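Local coordinates for CRISPR-associated endoribonuclease Cas2 2 (Sulfolobus solfataricus, PDB 3EXC), which acts as a magnesium-dependent, single-strand-specific endoribonuclease of the CRISPR antiviral defence system and forms homodimers, at residues R18-N23 with K55-T60; N24-G29 with S36-D41. The protein carries 2 engineered substitutions. One frame throughout, in Å; residues are numbered along the deposited sequence.

Interaction 1: R18-N23 with K55-T60; sequences RNKLAN and KLIVDT
The shortest polar bond here is internal to helix 15-27: Asn23 N donates to Asn19 O at 2.8 Å across the turn carrying Lys20 and Leu21, the two residues that meet Ile57 and Val58. The contact itself is apolar and centres on Ile57, whose side chain leaves the end of helix 47-57 toward the other helix. With CG1 anti to the carbonyl carbon (chi1 -71°) and CG2 anti to the backbone N, Ile57 turns both branches to the helix. Ile57 CG2 sits 3.9 Å from Leu21 N and also meets Leu21 CB, while Ile57 CD1 reaches 3.9 Å from Leu21 CA. In the ferredoxin-like fold of Cas2, both helices lie on one face of the antiparallel sheet, and this contact joins them; the Leu21 and Ile57 CA atoms are 6.4 Å apart. On the outer side, the aliphatic stem of Lys20 runs past Ile57, with Lys20 CD 4.1 Å from Ile57 CG1. On the inner side, Leu21 CD2 meets Val58 CG1 at 4.0 Å, and Leu21 also rests on Tyr10 of strand 5-11. Val58 packs in addition against Ile81 of the second subunit. The side chain of Val58 lies about 9 Å from that of Asp11, the predicted magnesium ligand.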
# COMPACT_ATOMS: atom_id res chain seq x y z
N ARG A 18 -12.15 -2.02 9.58
CA ARG A 18 -11.66 -1.56 8.28
C ARG A 18 -12.46 -0.38 7.70
O ARG A 18 -11.89 0.57 7.21
CB ARG A 18 -11.54 -2.68 7.22
CG ARG A 18 -11.07 -2.19 5.80
CD ARG A 18 -10.44 -3.27 4.89
NE ARG A 18 -11.41 -4.34 4.82
CZ ARG A 18 -11.50 -5.32 5.73
NH1 ARG A 18 -10.62 -5.35 6.72
NH2 ARG A 18 -12.44 -6.26 5.66
N ASN A 19 -13.78 -0.39 7.76
CA ASN A 19 -14.41 0.78 7.18
C ASN A 19 -14.61 1.96 8.08
O ASN A 19 -14.75 3.06 7.57
CB ASN A 19 -15.67 0.44 6.45
CG ASN A 19 -16.47 -0.54 7.16
OD1 ASN A 19 -17.41 -1.08 6.60
ND2 ASN A 19 -16.11 -0.80 8.42
N LYS A 20 -14.60 1.77 9.41
CA LYS A 20 -14.38 2.90 10.30
C LYS A 20 -13.10 3.64 9.90
O LYS A 20 -13.10 4.87 9.79
CB LYS A 20 -14.23 2.42 11.70
CG LYS A 20 -14.40 3.52 12.74
CD LYS A 20 -14.40 2.94 14.19
CE LYS A 20 -15.28 3.72 15.10
NZ LYS A 20 -15.44 3.03 16.40
N LEU A 21 -12.01 2.91 9.67
CA LEU A 21 -10.71 3.52 9.27
C LEU A 21 -10.81 4.22 7.92
O LEU A 21 -10.47 5.37 7.83
CB LEU A 21 -9.59 2.47 9.25
CG LEU A 21 -8.20 3.01 8.92
CD1 LEU A 21 -7.73 3.97 9.99
CD2 LEU A 21 -7.23 1.85 8.78
N ALA A 22 -11.37 3.53 6.92
CA ALA A 22 -11.60 4.12 5.58
C ALA A 22 -12.39 5.40 5.73
O ALA A 22 -12.03 6.42 5.15
CB ALA A 22 -12.32 3.16 4.64
N ASN A 23 -13.43 5.36 6.56
CA ASN A 23 -14.30 6.55 6.77
C ASN A 23 -13.54 7.69 7.37
O ASN A 23 -13.72 8.84 6.96
CB ASN A 23 -15.49 6.26 7.70
CG ASN A 23 -16.58 5.44 7.03
OD1 ASN A 23 -16.52 5.18 5.80
ND2 ASN A 23 -17.55 4.98 7.82
N LYS A 55 -4.26 4.48 15.37
CA LYS A 55 -4.06 3.66 16.61
C LYS A 55 -5.38 3.37 17.39
O LYS A 55 -5.56 2.26 17.96
CB LYS A 55 -3.06 4.30 17.58
CG LYS A 55 -1.59 4.35 17.12
CD LYS A 55 -0.70 4.93 18.26
CE LYS A 55 0.77 4.94 17.82
NZ LYS A 55 1.48 3.59 17.97
N LEU A 56 -6.29 4.34 17.40
CA LEU A 56 -7.51 4.21 18.19
C LEU A 56 -8.45 3.23 17.49
O LEU A 56 -9.19 2.51 18.16
CB LEU A 56 -8.16 5.56 18.39
CG LEU A 56 -7.46 6.60 19.29
CD1 LEU A 56 -8.12 7.98 19.33
CD2 LEU A 56 -7.34 6.14 20.73
N ILE A 57 -8.37 3.15 16.17
CA ILE A 57 -9.34 2.34 15.42
C ILE A 57 -8.88 0.89 15.25
O ILE A 57 -9.67 -0.03 15.36
CB ILE A 57 -9.65 2.94 14.00
CG1 ILE A 57 -10.48 4.23 14.14
CG2 ILE A 57 -10.45 1.90 13.11
CD1 ILE A 57 -10.48 5.06 12.86
N VAL A 58 -7.62 0.68 14.88
CA VAL A 58 -7.24 -0.66 14.53
C VAL A 58 -6.87 -1.43 15.80
O VAL A 58 -6.55 -0.80 16.84
CB VAL A 58 -6.04 -0.67 13.54
CG1 VAL A 58 -6.40 0.18 12.29
CG2 VAL A 58 -4.74 -0.23 14.25
N ASP A 59 -6.91 -2.77 15.72
CA ASP A 59 -6.36 -3.67 16.76
C ASP A 59 -4.87 -3.75 16.55
O ASP A 59 -4.40 -4.38 15.66
CB ASP A 59 -6.98 -5.06 16.66
CG ASP A 59 -6.44 -6.06 17.70
OD1 ASP A 59 -5.26 -5.97 18.20
OD2 ASP A 59 -7.23 -6.99 17.96
N THR A 60 -4.13 -3.11 17.42
CA THR A 60 -2.67 -3.08 17.38
C THR A 60 -1.89 -4.39 17.62
O THR A 60 -0.67 -4.47 17.35
CB THR A 60 -2.29 -2.02 18.35
OG1 THR A 60 -2.42 -0.79 17.63
CG2 THR A 60 -0.86 -2.20 18.96

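Interaction 2: N24-G29 with S36-D41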
# COMPACT_ATOMS: atom_id res chain seq x y z
N ASN A 24 -12.71 7.37 8.37
CA ASN A 24 -11.90 8.40 9.02
C ASN A 24 -10.75 8.98 8.22
O ASN A 24 -10.49 10.19 8.26
CB ASN A 24 -11.44 7.93 10.37
CG ASN A 24 -12.54 8.13 11.40
OD1 ASN A 24 -13.38 7.23 11.63
ND2 ASN A 24 -12.59 9.35 11.97
N LEU A 25 -10.07 8.13 7.49
CA LEU A 25 -9.11 8.61 6.48
C LEU A 25 -9.76 9.58 5.44
O LEU A 25 -9.15 10.58 5.11
CB LEU A 25 -8.39 7.40 5.81
CG LEU A 25 -7.63 6.39 6.68
CD1 LEU A 25 -7.05 5.26 5.81
CD2 LEU A 25 -6.54 7.12 7.42
N LYS A 26 -10.97 9.32 4.93
CA LYS A 26 -11.61 10.28 4.02
C LYS A 26 -11.82 11.59 4.80
O LYS A 26 -11.50 12.67 4.30
CB LYS A 26 -12.98 9.82 3.50
CG LYS A 26 -12.92 8.66 2.55
CD LYS A 26 -14.37 8.21 2.21
CE LYS A 26 -14.57 6.63 2.12
NZ LYS A 26 -14.09 5.91 0.85
N LYS A 27 -12.31 11.50 6.04
CA LYS A 27 -12.63 12.70 6.81
C LYS A 27 -11.42 13.61 6.96
O LYS A 27 -11.57 14.83 6.91
CB LYS A 27 -13.22 12.38 8.19
CG LYS A 27 -14.67 11.89 8.19
CD LYS A 27 -15.16 11.54 9.64
CE LYS A 27 -14.36 12.29 10.74
NZ LYS A 27 -15.22 12.72 11.91
N LEU A 28 -10.24 13.02 7.14
CA LEU A 28 -9.01 13.82 7.29
C LEU A 28 -8.52 14.34 5.94
O LEU A 28 -7.35 14.79 5.84
CB LEU A 28 -7.87 13.00 7.94
CG LEU A 28 -8.04 12.27 9.27
CD1 LEU A 28 -6.72 11.76 9.74
CD2 LEU A 28 -8.60 13.16 10.31
N GLY A 29 -9.35 14.16 4.89
CA GLY A 29 -8.98 14.50 3.49
C GLY A 29 -8.10 13.56 2.65
O GLY A 29 -7.67 13.92 1.53
N SER A 36 -7.38 -1.05 0.20
CA SER A 36 -6.86 -0.79 1.57
C SER A 36 -5.71 0.22 1.54
O SER A 36 -4.71 0.01 2.19
CB SER A 36 -6.47 -2.12 2.24
OG SER A 36 -7.63 -2.85 2.63
N ALA A 37 -5.85 1.29 0.76
CA ALA A 37 -4.76 2.24 0.60
C ALA A 37 -5.37 3.58 0.28
O ALA A 37 -6.36 3.67 -0.43
CB ALA A 37 -3.81 1.77 -0.52
N PHE A 38 -4.81 4.62 0.85
CA PHE A 38 -5.27 5.98 0.64
C PHE A 38 -4.03 6.83 0.40
O PHE A 38 -2.93 6.43 0.83
CB PHE A 38 -5.93 6.50 1.93
CG PHE A 38 -7.38 6.14 2.05
CD1 PHE A 38 -8.35 7.11 1.87
CD2 PHE A 38 -7.76 4.83 2.36
CE1 PHE A 38 -9.73 6.77 1.99
CE2 PHE A 38 -9.10 4.43 2.46
CZ PHE A 38 -10.10 5.39 2.29
N GLU A 39 -4.17 7.97 -0.28
CA GLU A 39 -3.06 8.95 -0.39
C GLU A 39 -3.58 10.33 -0.10
O GLU A 39 -4.79 10.57 -0.22
CB GLU A 39 -2.36 8.91 -1.79
CG GLU A 39 -3.35 9.02 -2.98
CD GLU A 39 -3.73 10.47 -3.39
OE1 GLU A 39 -2.99 11.39 -2.94
OE2 GLU A 39 -4.73 10.65 -4.18
N GLY A 40 -2.71 11.26 0.29
CA GLY A 40 -3.19 12.58 0.57
C GLY A 40 -1.98 13.45 0.69
O GLY A 40 -0.88 12.96 0.57
N ASP A 41 -2.19 14.74 0.90
CA ASP A 41 -1.11 15.66 1.02
C ASP A 41 -0.84 15.93 2.49
O ASP A 41 -1.77 16.05 3.29
CB ASP A 41 -1.46 16.99 0.32
CG ASP A 41 -1.89 16.83 -1.19
OD1 ASP A 41 -1.38 15.97 -1.96
OD2 ASP A 41 -2.74 17.66 -1.63
O HOH W 1 -4.82 15.27 1.90
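Phe38 sends its side chain from strand 37-41 toward helix 15-27, where Leu25 lies over one face of the ring and Lys26 meets its edge. From CB, CG is placed anti to the carbonyl carbon (chi1 -86°), which carries the ring in under the last turn of the helix. Of the ortho carbons, Phe38 CD1 meets Leu25 CB, whereas Phe38 CD2 is approached by Leu25 CD1 at 3.5 Å; the same methyl also reaches Phe38 CE2. Leu25 CB stands over the centre of the face, 4.0 Å from the Phe38 ring centroid and 12° off the normal, a CH-pi contact. The edge is met differently: Lys26 CG comes near the ring plane, 3.7 Å from Phe38 CE1. Helix 15-27 stops in a Schellman motif with Gly29, at positive phi, in the C-prime position. Past the end of the helix a water bridges the backbones: its oxygen donates to Gly29 O and accepts from Asp41 N, 2.9 Å away. Leu25 also packs on Leu50 of helix 47-57, and Phe38 on Tyr10. An inward-facing aromatic of a sheet strand, roofed by a helix, is thus part of the hydrophobic core of this ferredoxin-like, double split beta-alpha-beta fold.

From the N terminus, strand 5-11 leads into helix 15-27, which serves both contacts: its earlier turns enter interaction 1 and its C-terminal end interaction 2. The chain then forms strand 31-34, and interaction 2 closes a short loop that holds this strand, bringing strand 37-41 back to the helix end. Helix 47-57 follows, and its end returns to residues 18-23, closing the wider loop of interaction 1, which contains the smaller one; the two nest and do not cross. Interaction 1 ties the two helices together; interaction 2 ties the shared helix to the sheet. Their centres are 12 Å apart, and they touch where Ala22 O lies 3.6 Å from Phe38 CZ.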